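Local coordinates for protein nigritoxine (PDB 5M41) that acts as a bacterial toxin against crustaceans and insects, made by Vibrio nigripulchritudo and built on a new fold, at residues A[513-516]-A[522-525]; A[541-544]-A[548-551]; A[551-556]-A[631-636]; A[558-563]-A[583-588]. One frame throughout, in Å; residues are numbered along the deposited sequence.

Contact 1: A[513-516]-A[522-525]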
loop_
_atom_site.group_PDB
_atom_site.type_symbol
_atom_site.label_atom_id
_atom_site.label_comp_id
_atom_site.label_asym_id
_atom_site.label_seq_id
_atom_site.Cartn_x
_atom_site.Cartn_y
_atom_site.Cartn_z
ATOM N N LYS A 513 19.937 25.390 -26.778
ATOM C CA LYS A 513 19.043 26.337 -27.434
ATOM C C LYS A 513 18.870 25.969 -28.898
ATOM O O LYS A 513 19.803 26.105 -29.694
ATOM C CB LYS A 513 19.513 27.789 -27.256
ATOM C CG LYS A 513 18.346 28.771 -27.126
ATOM C CD LYS A 513 18.785 30.173 -26.733
ATOM C CE LYS A 513 19.016 30.328 -25.236
ATOM N NZ LYS A 513 17.800 30.781 -24.505
ATOM N N VAL A 514 17.680 25.483 -29.238
ATOM C CA VAL A 514 17.410 24.957 -30.572
ATOM C C VAL A 514 16.353 25.762 -31.335
ATOM O O VAL A 514 15.517 26.422 -30.719
ATOM C CB VAL A 514 16.994 23.470 -30.541
ATOM C CG1 VAL A 514 18.108 22.623 -29.954
ATOM C CG2 VAL A 514 15.671 23.270 -29.807
ATOM N N PRO A 515 16.396 25.709 -32.684
ATOM C CA PRO A 515 15.370 26.370 -33.491
ATOM C C PRO A 515 13.991 25.849 -33.154
ATOM O O PRO A 515 13.844 24.661 -32.897
ATOM C CB PRO A 515 15.735 25.961 -34.924
ATOM C CG PRO A 515 17.203 25.725 -34.882
ATOM C CD PRO A 515 17.473 25.142 -33.522
ATOM N N VAL A 516 13.004 26.742 -33.130
ATOM C CA VAL A 516 11.595 26.369 -33.006
ATOM C C VAL A 516 11.192 25.760 -34.351
ATOM O O VAL A 516 10.822 26.502 -35.263
ATOM C CB VAL A 516 10.704 27.599 -32.696
ATOM C CG1 VAL A 516 9.238 27.194 -32.569
ATOM C CG2 VAL A 516 11.180 28.321 -31.440
ATOM N N ASN A 522 13.618 32.515 -34.370
ATOM C CA ASN A 522 13.550 32.287 -32.916
ATOM C C ASN A 522 13.900 30.872 -32.429
ATOM O O ASN A 522 13.780 29.866 -33.152
ATOM C CB ASN A 522 12.236 32.800 -32.304
ATOM C CG ASN A 522 11.040 32.582 -33.208
ATOM O OD1 ASN A 522 10.841 31.493 -33.756
ATOM N ND2 ASN A 522 10.228 33.617 -33.361
ATOM N N PHE A 523 14.350 30.841 -31.180
ATOM C CA PHE A 523 14.983 29.688 -30.581
ATOM C C PHE A 523 14.358 29.419 -29.208
ATOM O O PHE A 523 13.812 30.321 -28.583
ATOM C CB PHE A 523 16.488 29.959 -30.457
ATOM C CG PHE A 523 17.213 30.001 -31.784
ATOM C CD1 PHE A 523 17.984 28.921 -32.201
ATOM C CD2 PHE A 523 17.121 31.116 -32.620
ATOM C CE1 PHE A 523 18.648 28.948 -33.422
ATOM C CE2 PHE A 523 17.774 31.144 -33.841
ATOM C CZ PHE A 523 18.542 30.059 -34.240
ATOM N N GLU A 524 14.425 28.171 -28.754
ATOM C CA GLU A 524 13.870 27.782 -27.468
ATOM C C GLU A 524 14.859 26.834 -26.811
ATOM O O GLU A 524 15.745 26.290 -27.485
ATOM C CB GLU A 524 12.530 27.076 -27.663
ATOM C CG GLU A 524 12.689 25.654 -28.188
ATOM C CD GLU A 524 11.411 25.053 -28.725
ATOM O OE1 GLU A 524 10.346 25.684 -28.594
ATOM O OE2 GLU A 524 11.476 23.937 -29.285
ATOM N N ASN A 525 14.698 26.629 -25.504
ATOM C CA ASN A 525 15.570 25.738 -24.730
ATOM C C ASN A 525 15.000 24.327 -24.682
ATOM O O ASN A 525 13.787 24.148 -24.573
ATOM C CB ASN A 525 15.793 26.288 -23.317
ATOM C CG ASN A 525 16.396 27.687 -23.323
ATOM O OD1 ASN A 525 17.578 27.866 -23.602
ATOM N ND2 ASN A 525 15.581 28.686 -23.020
#
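Strands 513-515 and 523-525 run antiparallel with their short axes at 139°, and V514 and E524 form the hydrogen-bonded pair: V514 N gives to E524 O at 2.7 Å, and E524 N returns the bond to V514 O at 2.8 Å. One step further, V516 N reaches N522 O over 3.2 Å in a nearly straight bond. K513 is paired with N525 and P515 with F523, both non-hydrogen-bonded; the side chains of the second pair diverge.

The K513 and N525 side chains lie alongside one another on one face of the sheet. The lysine chain bends at chi3 (-82°) and chi4, which curls its ammonium back so that NZ sits 3.1 Å from N525 OD1. That bond meets the carbonyl well off its axis. NZ is also gripped by the carbonyls of G564 and I563, and N525 ND2 donates to I563 O, so this pair ties the hairpin to the chain just after strand 560-562, the edge strand of the six-stranded sheet. On the other face, V514 CG2 packs against E524 CG at 4.1 Å; the E524 carboxylate turns to a salt bridge with R526. F523 lays its ring alongside the partner strand, where CE1 lies 3.8 Å from P515 CG. V516 CG2 leans over the N522 carbonyl. This is the turn end of a beta hairpin formed by strands 505-515 and 523-532, at the protein surface.

Contact 2: A[541-544]-A[548-551]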
loop_
_atom_site.group_PDB
_atom_site.type_symbol
_atom_site.label_atom_id
_atom_site.label_comp_id
_atom_site.label_asym_id
_atom_site.label_seq_id
_atom_site.Cartn_x
_atom_site.Cartn_y
_atom_site.Cartn_z
ATOM N N ARG A 541 19.160 14.493 -29.542
ATOM C CA ARG A 541 17.720 14.224 -29.569
ATOM C C ARG A 541 17.005 14.526 -28.235
ATOM O O ARG A 541 17.597 14.430 -27.146
ATOM C CB ARG A 541 17.435 12.789 -30.033
ATOM C CG ARG A 541 17.901 11.707 -29.068
ATOM C CD ARG A 541 17.990 10.327 -29.713
ATOM N NE ARG A 541 18.877 9.474 -28.924
ATOM C CZ ARG A 541 19.568 8.436 -29.389
ATOM N NH1 ARG A 541 19.491 8.073 -30.670
ATOM N NH2 ARG A 541 20.353 7.767 -28.556
ATOM N N ASP A 542 15.725 14.878 -28.349
ATOM C CA ASP A 542 14.843 15.121 -27.192
ATOM C C ASP A 542 14.689 13.888 -26.308
ATOM O O ASP A 542 14.899 12.763 -26.764
ATOM C CB ASP A 542 13.444 15.505 -27.681
ATOM C CG ASP A 542 13.395 16.877 -28.309
ATOM O OD1 ASP A 542 14.306 17.689 -28.063
ATOM O OD2 ASP A 542 12.436 17.144 -29.056
ATOM N N PHE A 543 14.294 14.096 -25.053
ATOM C CA PHE A 543 13.707 13.004 -24.286
ATOM C C PHE A 543 12.503 12.492 -25.078
ATOM O O PHE A 543 11.707 13.287 -25.583
ATOM C CB PHE A 543 13.291 13.454 -22.884
ATOM C CG PHE A 543 14.441 13.570 -21.914
ATOM C CD1 PHE A 543 15.125 12.443 -21.489
ATOM C CD2 PHE A 543 14.835 14.802 -21.429
ATOM C CE1 PHE A 543 16.183 12.542 -20.595
ATOM C CE2 PHE A 543 15.890 14.911 -20.534
ATOM C CZ PHE A 543 16.570 13.779 -20.122
ATOM N N PRO A 544 12.386 11.166 -25.227
ATOM C CA PRO A 544 11.303 10.635 -26.054
ATOM C C PRO A 544 9.921 10.843 -25.424
ATOM O O PRO A 544 8.931 10.974 -26.143
ATOM C CB PRO A 544 11.639 9.144 -26.168
ATOM C CG PRO A 544 12.446 8.843 -24.952
ATOM C CD PRO A 544 13.255 10.098 -24.701
ATOM N N GLU A 548 10.465 10.586 -18.798
ATOM C CA GLU A 548 11.913 10.531 -18.671
ATOM C C GLU A 548 12.527 11.897 -18.301
ATOM O O GLU A 548 13.436 11.951 -17.462
ATOM C CB GLU A 548 12.542 9.957 -19.948
ATOM C CG GLU A 548 13.906 9.332 -19.722
ATOM C CD GLU A 548 14.585 8.892 -21.020
ATOM O OE1 GLU A 548 13.891 8.616 -22.022
ATOM O OE2 GLU A 548 15.827 8.825 -21.035
ATOM N N GLU A 549 12.056 12.985 -18.931
ATOM C CA GLU A 549 12.505 14.353 -18.543
ATOM C C GLU A 549 12.172 14.631 -17.073
ATOM O O GLU A 549 12.969 15.236 -16.340
ATOM C CB GLU A 549 11.874 15.463 -19.401
ATOM C CG GLU A 549 12.485 16.832 -19.094
ATOM C CD GLU A 549 12.064 17.939 -20.054
ATOM O OE1 GLU A 549 12.030 17.687 -21.279
ATOM O OE2 GLU A 549 11.762 19.070 -19.577
ATOM N N PHE A 550 10.987 14.193 -16.657
ATOM C CA PHE A 550 10.550 14.390 -15.266
ATOM C C PHE A 550 11.524 13.685 -14.317
ATOM O O PHE A 550 11.982 14.271 -13.347
ATOM C CB PHE A 550 9.103 13.894 -15.064
ATOM C CG PHE A 550 8.586 14.055 -13.650
ATOM C CD1 PHE A 550 8.087 15.271 -13.209
ATOM C CD2 PHE A 550 8.589 12.972 -12.769
ATOM C CE1 PHE A 550 7.585 15.411 -11.920
ATOM C CE2 PHE A 550 8.092 13.108 -11.479
ATOM C CZ PHE A 550 7.594 14.335 -11.055
ATOM N N ASP A 551 11.856 12.432 -14.621
ATOM C CA ASP A 551 12.790 11.676 -13.799
ATOM C C ASP A 551 14.194 12.333 -13.837
ATOM O O ASP A 551 14.854 12.491 -12.798
ATOM C CB ASP A 551 12.811 10.216 -14.268
ATOM C CG ASP A 551 13.798 9.360 -13.501
ATOM O OD1 ASP A 551 13.665 9.210 -12.272
ATOM O OD2 ASP A 551 14.717 8.812 -14.132
#
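F543 and P544 meet the first turn of helix 546-555, at a strand-to-helix connection: edge strand 538-542 of the four-stranded antiparallel sheet ends and a short link leads into the helix.

F543 carries most of the contact. Its CG lies anti to the carbonyl carbon (chi1 -78°), which aims the ring at the helix backbone. One ring face receives E549 CA, 4.0 Å from the centroid and 19° off the normal, a CH-pi contact with the helix backbone itself. L527 of the neighbouring strand also packs on F543. The two glutamate side chains pass the ring at different borders. E549 sends CB to F543 CD2 at 3.6 Å, while E548 runs by the other side, its CD 3.6 Å from F543 CD1, with OE2 at the ring edge in plane. Both glutamate chains cross the phenylalanine at about a right angle and are extended, so their aliphatic parts flank the ring before the carboxylates go on to other partners.

The partners of the two carboxylates are basic. E548 OE2 makes a salt bridge to K507, and E549 OE2 one to R553, a turn further along the same helix, which probably keeps both buried carboxylates charged. P544 follows with its ring crossing E548 obliquely: its CD and CG both touch the carboxylate, and P544 CD comes within 3.1 Å of E548 OE1.

Contact 3: A[551-556]-A[631-636]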
loop_
_atom_site.group_PDB
_atom_site.type_symbol
_atom_site.label_atom_id
_atom_site.label_comp_id
_atom_site.label_asym_id
_atom_site.label_seq_id
_atom_site.Cartn_x
_atom_site.Cartn_y
_atom_site.Cartn_z
ATOM N N ASP A 551 11.856 12.432 -14.621
ATOM C CA ASP A 551 12.790 11.676 -13.799
ATOM C C ASP A 551 14.194 12.333 -13.837
ATOM O O ASP A 551 14.854 12.491 -12.798
ATOM C CB ASP A 551 12.811 10.216 -14.268
ATOM C CG ASP A 551 13.798 9.360 -13.501
ATOM O OD1 ASP A 551 13.665 9.210 -12.272
ATOM O OD2 ASP A 551 14.717 8.812 -14.132
ATOM N N PHE A 552 14.640 12.748 -15.024
ATOM C CA PHE A 552 15.914 13.458 -15.105
ATOM C C PHE A 552 15.909 14.706 -14.229
ATOM O O PHE A 552 16.870 14.974 -13.499
ATOM C CB PHE A 552 16.268 13.843 -16.537
ATOM C CG PHE A 552 17.397 14.836 -16.624
ATOM C CD1 PHE A 552 18.714 14.412 -16.534
ATOM C CD2 PHE A 552 17.141 16.190 -16.789
ATOM C CE1 PHE A 552 19.760 15.317 -16.605
ATOM C CE2 PHE A 552 18.179 17.112 -16.858
ATOM C CZ PHE A 552 19.494 16.672 -16.769
ATOM N N ARG A 553 14.817 15.459 -14.304
ATOM C CA ARG A 553 14.714 16.718 -13.573
ATOM C C ARG A 553 14.726 16.517 -12.068
ATOM O O ARG A 553 15.237 17.362 -11.349
ATOM C CB ARG A 553 13.486 17.505 -14.006
ATOM C CG ARG A 553 13.664 18.243 -15.326
ATOM C CD ARG A 553 12.389 18.993 -15.653
ATOM N NE ARG A 553 12.482 19.828 -16.844
ATOM C CZ ARG A 553 13.026 21.044 -16.892
ATOM N NH1 ARG A 553 13.591 21.603 -15.814
ATOM N NH2 ARG A 553 13.021 21.706 -18.044
ATOM N N LEU A 554 14.155 15.404 -11.603
ATOM C CA LEU A 554 14.226 15.019 -10.191
ATOM C C LEU A 554 15.646 14.580 -9.811
ATOM O O LEU A 554 16.185 15.016 -8.801
ATOM C CB LEU A 554 13.241 13.879 -9.862
ATOM C CG LEU A 554 11.736 14.163 -9.653
ATOM C CD1 LEU A 554 11.020 12.853 -9.328
ATOM C CD2 LEU A 554 11.495 15.183 -8.548
ATOM N N GLN A 555 16.229 13.700 -10.619
ATOM C CA GLN A 555 17.575 13.177 -10.366
ATOM C C GLN A 555 18.600 14.319 -10.319
ATOM O O GLN A 555 19.495 14.314 -9.485
ATOM C CB GLN A 555 17.935 12.170 -11.458
ATOM C CG GLN A 555 19.104 11.247 -11.145
ATOM C CD GLN A 555 19.415 10.330 -12.308
ATOM O OE1 GLN A 555 20.331 10.593 -13.082
ATOM N NE2 GLN A 555 18.621 9.278 -12.466
ATOM N N HIS A 556 18.435 15.315 -11.181
ATOM C CA HIS A 556 19.310 16.499 -11.198
ATOM C C HIS A 556 18.629 17.769 -10.762
ATOM O O HIS A 556 18.891 18.880 -11.293
ATOM C CB HIS A 556 19.961 16.614 -12.563
ATOM C CG HIS A 556 20.893 15.477 -12.843
ATOM N ND1 HIS A 556 22.168 15.490 -12.438
ATOM C CD2 HIS A 556 20.668 14.228 -13.412
ATOM C CE1 HIS A 556 22.756 14.312 -12.773
ATOM N NE2 HIS A 556 21.836 13.549 -13.370
ATOM N N ARG A 631 5.754 20.119 -19.294
ATOM C CA ARG A 631 5.303 21.090 -20.295
ATOM C C ARG A 631 5.384 22.537 -19.792
ATOM O O ARG A 631 5.520 23.466 -20.587
ATOM C CB ARG A 631 3.896 20.739 -20.775
ATOM C CG ARG A 631 3.339 21.629 -21.876
ATOM C CD ARG A 631 1.988 21.124 -22.365
ATOM N NE ARG A 631 1.041 20.933 -21.265
ATOM C CZ ARG A 631 0.488 19.763 -20.945
ATOM N NH1 ARG A 631 0.766 18.676 -21.647
ATOM N NH2 ARG A 631 -0.355 19.680 -19.928
ATOM N N LYS A 632 5.327 22.728 -18.471
ATOM C CA LYS A 632 5.378 24.065 -17.867
ATOM C C LYS A 632 6.643 24.812 -18.301
ATOM O O LYS A 632 6.584 26.007 -18.582
ATOM C CB LYS A 632 5.232 23.978 -16.326
ATOM C CG LYS A 632 5.585 25.215 -15.495
ATOM C CD LYS A 632 7.014 25.123 -14.963
ATOM C CE LYS A 632 7.458 26.426 -14.323
ATOM N NZ LYS A 632 8.946 26.551 -14.190
ATOM N N PHE A 633 7.758 24.094 -18.403
ATOM C CA PHE A 633 9.045 24.699 -18.728
ATOM C C PHE A 633 9.168 25.195 -20.190
ATOM O O PHE A 633 10.116 25.906 -20.518
ATOM C CB PHE A 633 10.179 23.733 -18.367
ATOM C CG PHE A 633 10.345 23.540 -16.877
ATOM C CD1 PHE A 633 11.046 24.466 -16.116
ATOM C CD2 PHE A 633 9.776 22.442 -16.238
ATOM C CE1 PHE A 633 11.196 24.288 -14.753
ATOM C CE2 PHE A 633 9.892 22.274 -14.865
ATOM C CZ PHE A 633 10.603 23.198 -14.119
ATOM N N LYS A 634 8.191 24.824 -21.028
ATOM C CA LYS A 634 8.116 25.198 -22.442
ATOM C C LYS A 634 7.016 26.216 -22.676
ATOM O O LYS A 634 6.809 26.651 -23.807
ATOM C CB LYS A 634 7.800 23.967 -23.294
ATOM C CG LYS A 634 8.840 22.856 -23.238
ATOM C CD LYS A 634 8.230 21.550 -23.727
ATOM C CE LYS A 634 9.314 20.517 -23.988
ATOM N NZ LYS A 634 8.872 19.169 -23.550
ATOM N N THR A 635 6.311 26.595 -21.609
ATOM C CA THR A 635 5.131 27.442 -21.710
ATOM C C THR A 635 5.392 28.849 -21.164
ATOM O O THR A 635 5.907 29.013 -20.061
ATOM C CB THR A 635 3.937 26.777 -20.979
ATOM O OG1 THR A 635 3.835 25.404 -21.387
ATOM C CG2 THR A 635 2.604 27.515 -21.274
ATOM N N LYS A 636 5.027 29.862 -21.946
ATOM C CA LYS A 636 5.176 31.258 -21.534
ATOM C C LYS A 636 4.110 31.678 -20.510
ATOM O O LYS A 636 3.050 31.050 -20.401
ATOM C CB LYS A 636 5.122 32.196 -22.753
ATOM C CG LYS A 636 6.262 32.055 -23.769
ATOM C CD LYS A 636 5.758 32.539 -25.134
ATOM C CE LYS A 636 6.737 33.454 -25.856
ATOM N NZ LYS A 636 7.962 32.735 -26.306
#
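R553 and F633 both set CG anti to the carbonyl carbon (chi1 -79° and -69°), and the arginine chain then stays extended from CG to NE, so its guanidinium reaches across to the phenylalanine ring. The result is a cation-pi stack that bridges helix 546-555 and the type I turn K632 to T635 at the end of helix 625-632; in segments 551-556 and 631-636 the nearest CA atoms, those of R553 and F633, are still 11.1 Å apart.

The two side chains slide past each other in opposite directions. Guanidinium and ring lie almost flat on one another, planes 9° apart and centres 3.7 Å apart. NH1 sits over the middle of the ring, whereas R553 NH2 lies toward its root, 3.4 Å from F633 CG. K632 CD covers the opposite face of the ring, so F633 is sandwiched between an arginine and the aliphatic part of its own neighbour; the lysine's NZ goes to E602 and to the S581 carbonyl.

Hydrogen bonds fix the rotation of the guanidinium: NE pairs with E549, NH1 with the N577 carbonyl and NH2 with the Y511 hydroxyl. With all three nitrogens engaged, the flat group is held in place for the ring to lie against. The turn is secured in its own right. R631 O accepts K634 N at 3.0 Å from one face of its carbonyl plane and, from the opposite face, T635 OG1 at 2.7 Å.

Contact 4: A[558-563]-A[583-588]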
loop_
_atom_site.group_PDB
_atom_site.type_symbol
_atom_site.label_atom_id
_atom_site.label_comp_id
_atom_site.label_asym_id
_atom_site.label_seq_id
_atom_site.Cartn_x
_atom_site.Cartn_y
_atom_site.Cartn_z
ATOM N N ASP A 558 18.860 19.815 -8.341
ATOM C CA ASP A 558 19.641 20.928 -7.780
ATOM C C ASP A 558 20.419 21.779 -8.788
ATOM O O ASP A 558 20.921 22.839 -8.430
ATOM C CB ASP A 558 20.622 20.399 -6.725
ATOM C CG ASP A 558 19.929 19.625 -5.615
ATOM O OD1 ASP A 558 18.941 20.145 -5.051
ATOM O OD2 ASP A 558 20.373 18.495 -5.303
ATOM N N ASP A 559 20.546 21.323 -10.033
ATOM C CA ASP A 559 21.384 22.035 -11.014
ATOM C C ASP A 559 20.626 23.131 -11.743
ATOM O O ASP A 559 19.435 22.980 -12.046
ATOM C CB ASP A 559 21.978 21.082 -12.055
ATOM C CG ASP A 559 22.713 19.887 -11.435
ATOM O OD1 ASP A 559 23.556 20.070 -10.527
ATOM O OD2 ASP A 559 22.448 18.750 -11.879
ATOM N N PHE A 560 21.345 24.210 -12.055
ATOM C CA PHE A 560 20.791 25.379 -12.742
ATOM C C PHE A 560 21.351 25.473 -14.145
ATOM O O PHE A 560 22.463 24.997 -14.421
ATOM C CB PHE A 560 21.127 26.667 -11.985
ATOM C CG PHE A 560 20.400 26.822 -10.681
ATOM C CD1 PHE A 560 19.318 27.710 -10.575
ATOM C CD2 PHE A 560 20.810 26.124 -9.545
ATOM C CE1 PHE A 560 18.643 27.878 -9.372
ATOM C CE2 PHE A 560 20.151 26.295 -8.333
ATOM C CZ PHE A 560 19.060 27.162 -8.251
ATOM N N ASN A 561 20.558 26.071 -15.031
ATOM C CA ASN A 561 20.955 26.361 -16.402
ATOM C C ASN A 561 20.533 27.767 -16.719
ATOM O O ASN A 561 19.591 28.284 -16.105
ATOM C CB ASN A 561 20.266 25.425 -17.389
ATOM C CG ASN A 561 20.706 24.001 -17.229
ATOM O OD1 ASN A 561 19.989 23.170 -16.636
ATOM N ND2 ASN A 561 21.900 23.706 -17.709
ATOM N N ASN A 562 21.225 28.375 -17.682
ATOM C CA ASN A 562 20.829 29.660 -18.217
ATOM C C ASN A 562 19.904 29.372 -19.394
ATOM O O ASN A 562 20.331 28.840 -20.418
ATOM C CB ASN A 562 22.067 30.458 -18.642
ATOM C CG ASN A 562 21.739 31.858 -19.139
ATOM O OD1 ASN A 562 20.587 32.323 -19.116
ATOM N ND2 ASN A 562 22.770 32.548 -19.585
ATOM N N ILE A 563 18.623 29.668 -19.214
ATOM C CA ILE A 563 17.643 29.501 -20.287
ATOM C C ILE A 563 17.411 30.854 -20.972
ATOM O O ILE A 563 16.554 30.983 -21.852
ATOM C CB ILE A 563 16.311 28.894 -19.768
ATOM C CG1 ILE A 563 15.713 29.765 -18.634
ATOM C CG2 ILE A 563 16.518 27.434 -19.356
ATOM C CD1 ILE A 563 14.258 29.486 -18.291
ATOM N N VAL A 583 9.947 29.343 -9.892
ATOM C CA VAL A 583 10.802 30.527 -9.764
ATOM C C VAL A 583 12.068 30.384 -10.604
ATOM O O VAL A 583 12.418 29.292 -11.049
ATOM C CB VAL A 583 11.225 30.798 -8.289
ATOM C CG1 VAL A 583 10.008 31.124 -7.418
ATOM C CG2 VAL A 583 12.015 29.622 -7.711
ATOM N N HIS A 584 12.749 31.506 -10.804
ATOM C CA HIS A 584 14.092 31.531 -11.368
ATOM C C HIS A 584 14.678 32.843 -10.956
ATOM O O HIS A 584 13.949 33.707 -10.421
ATOM C CB HIS A 584 14.075 31.357 -12.890
ATOM C CG HIS A 584 13.232 32.380 -13.617
ATOM N ND1 HIS A 584 13.671 33.634 -13.879
ATOM C CD2 HIS A 584 11.952 32.298 -14.144
ATOM C CE1 HIS A 584 12.717 34.314 -14.535
ATOM N NE2 HIS A 584 11.664 33.499 -14.695
ATOM N N HIS A 585 15.989 33.007 -11.137
ATOM C CA HIS A 585 16.599 34.314 -10.953
ATOM C C HIS A 585 17.221 34.816 -12.227
ATOM O O HIS A 585 17.488 34.042 -13.137
ATOM C CB HIS A 585 17.577 34.364 -9.783
ATOM C CG HIS A 585 18.751 33.416 -9.902
ATOM N ND1 HIS A 585 19.952 33.799 -10.385
ATOM C CD2 HIS A 585 18.891 32.077 -9.516
ATOM C CE1 HIS A 585 20.810 32.760 -10.327
ATOM N NE2 HIS A 585 20.152 31.704 -9.801
ATOM N N SER A 586 17.434 36.122 -12.312
ATOM C CA SER A 586 17.957 36.701 -13.541
ATOM C C SER A 586 18.641 38.028 -13.277
ATOM O O SER A 586 18.493 38.621 -12.199
ATOM C CB SER A 586 16.829 36.873 -14.567
ATOM O OG SER A 586 15.929 37.874 -14.146
ATOM N N HIS A 587 19.384 38.488 -14.280
ATOM C CA HIS A 587 20.237 39.652 -14.158
ATOM C C HIS A 587 20.711 40.026 -15.527
ATOM O O HIS A 587 20.612 39.235 -16.465
ATOM C CB HIS A 587 21.434 39.329 -13.271
ATOM C CG HIS A 587 22.285 38.207 -13.801
ATOM N ND1 HIS A 587 22.287 36.983 -13.249
ATOM C CD2 HIS A 587 23.155 38.151 -14.899
ATOM C CE1 HIS A 587 23.109 36.178 -13.940
ATOM N NE2 HIS A 587 23.645 36.898 -14.955
ATOM N N THR A 588 21.261 41.223 -15.646
ATOM C CA THR A 588 21.940 41.619 -16.869
ATOM C C THR A 588 23.438 41.559 -16.598
ATOM O O THR A 588 23.915 42.115 -15.601
ATOM C CB THR A 588 21.555 43.042 -17.325
ATOM O OG1 THR A 588 22.221 43.995 -16.502
ATOM C CG2 THR A 588 20.071 43.282 -17.235
#
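F560 and H585 meet through their rings alone, on strands that are not neighbours: strand 571-576 lies between them, and the nearest CA atoms, those of F560 and H584, are 9.2 Å apart. Long side chains span that gap over one face of the sheet.

F560 holds CG anti to the carbonyl carbon (chi1 -70°), which directs its ring at the 583-588 strand. H585 instead tucks CG between its own backbone N and carbonyl carbon (chi1 60°); this turns the imidazole off the strand and brings its NE2 back toward the phenylalanine. The side chains cross at about a right angle. Their planes are 53° apart with centroids 5.8 Å apart, an oblique aromatic pair that is neither stacked nor T-shaped. The touching atoms are few: F560 CE1 comes within 4.1 Å of H585 NE2 and lies near the plane of the imidazole, at its edge, while F560 CD1 is scarcely further away, at 4.2 Å.

This contact is van der Waals packing, since NE2 has its polar partner elsewhere: it is hydrogen-bonded to N704 ND2, a pairing consistent with NE2 acting as acceptor. T701 and N704 of helix 688-704 touch the phenylalanine as well, and T701 also reaches the histidine, so the two rings lie under this helix. Helix 688-704 thus packs on one face of the six-stranded antiparallel sheet, over side chains of its first and third strands.

How the contacts relate
All four contacts lie in the C-terminal part of the chain, on one side of its centre. Contacts 2 and 3 are closest, their centres about 9 Å apart: they share D551 and helix 546-555, and F543 CZ of one packs 3.6 Å from F552 CB of the other. Contact 1 sits on the same four-stranded sheet as the strand of contact 2, about 17 Å off between centres. It touches contact 4 directly: N525 ND2 lies 2.8 Å from I563 O, a probable hydrogen bond that brings contact 1 against the end of strand 560-562. Helix 546-555 leads on to strand 560-562, linking contacts 3 and 4. The magnesium site at V189, E192 and D195 belongs to a separate, earlier part of the chain.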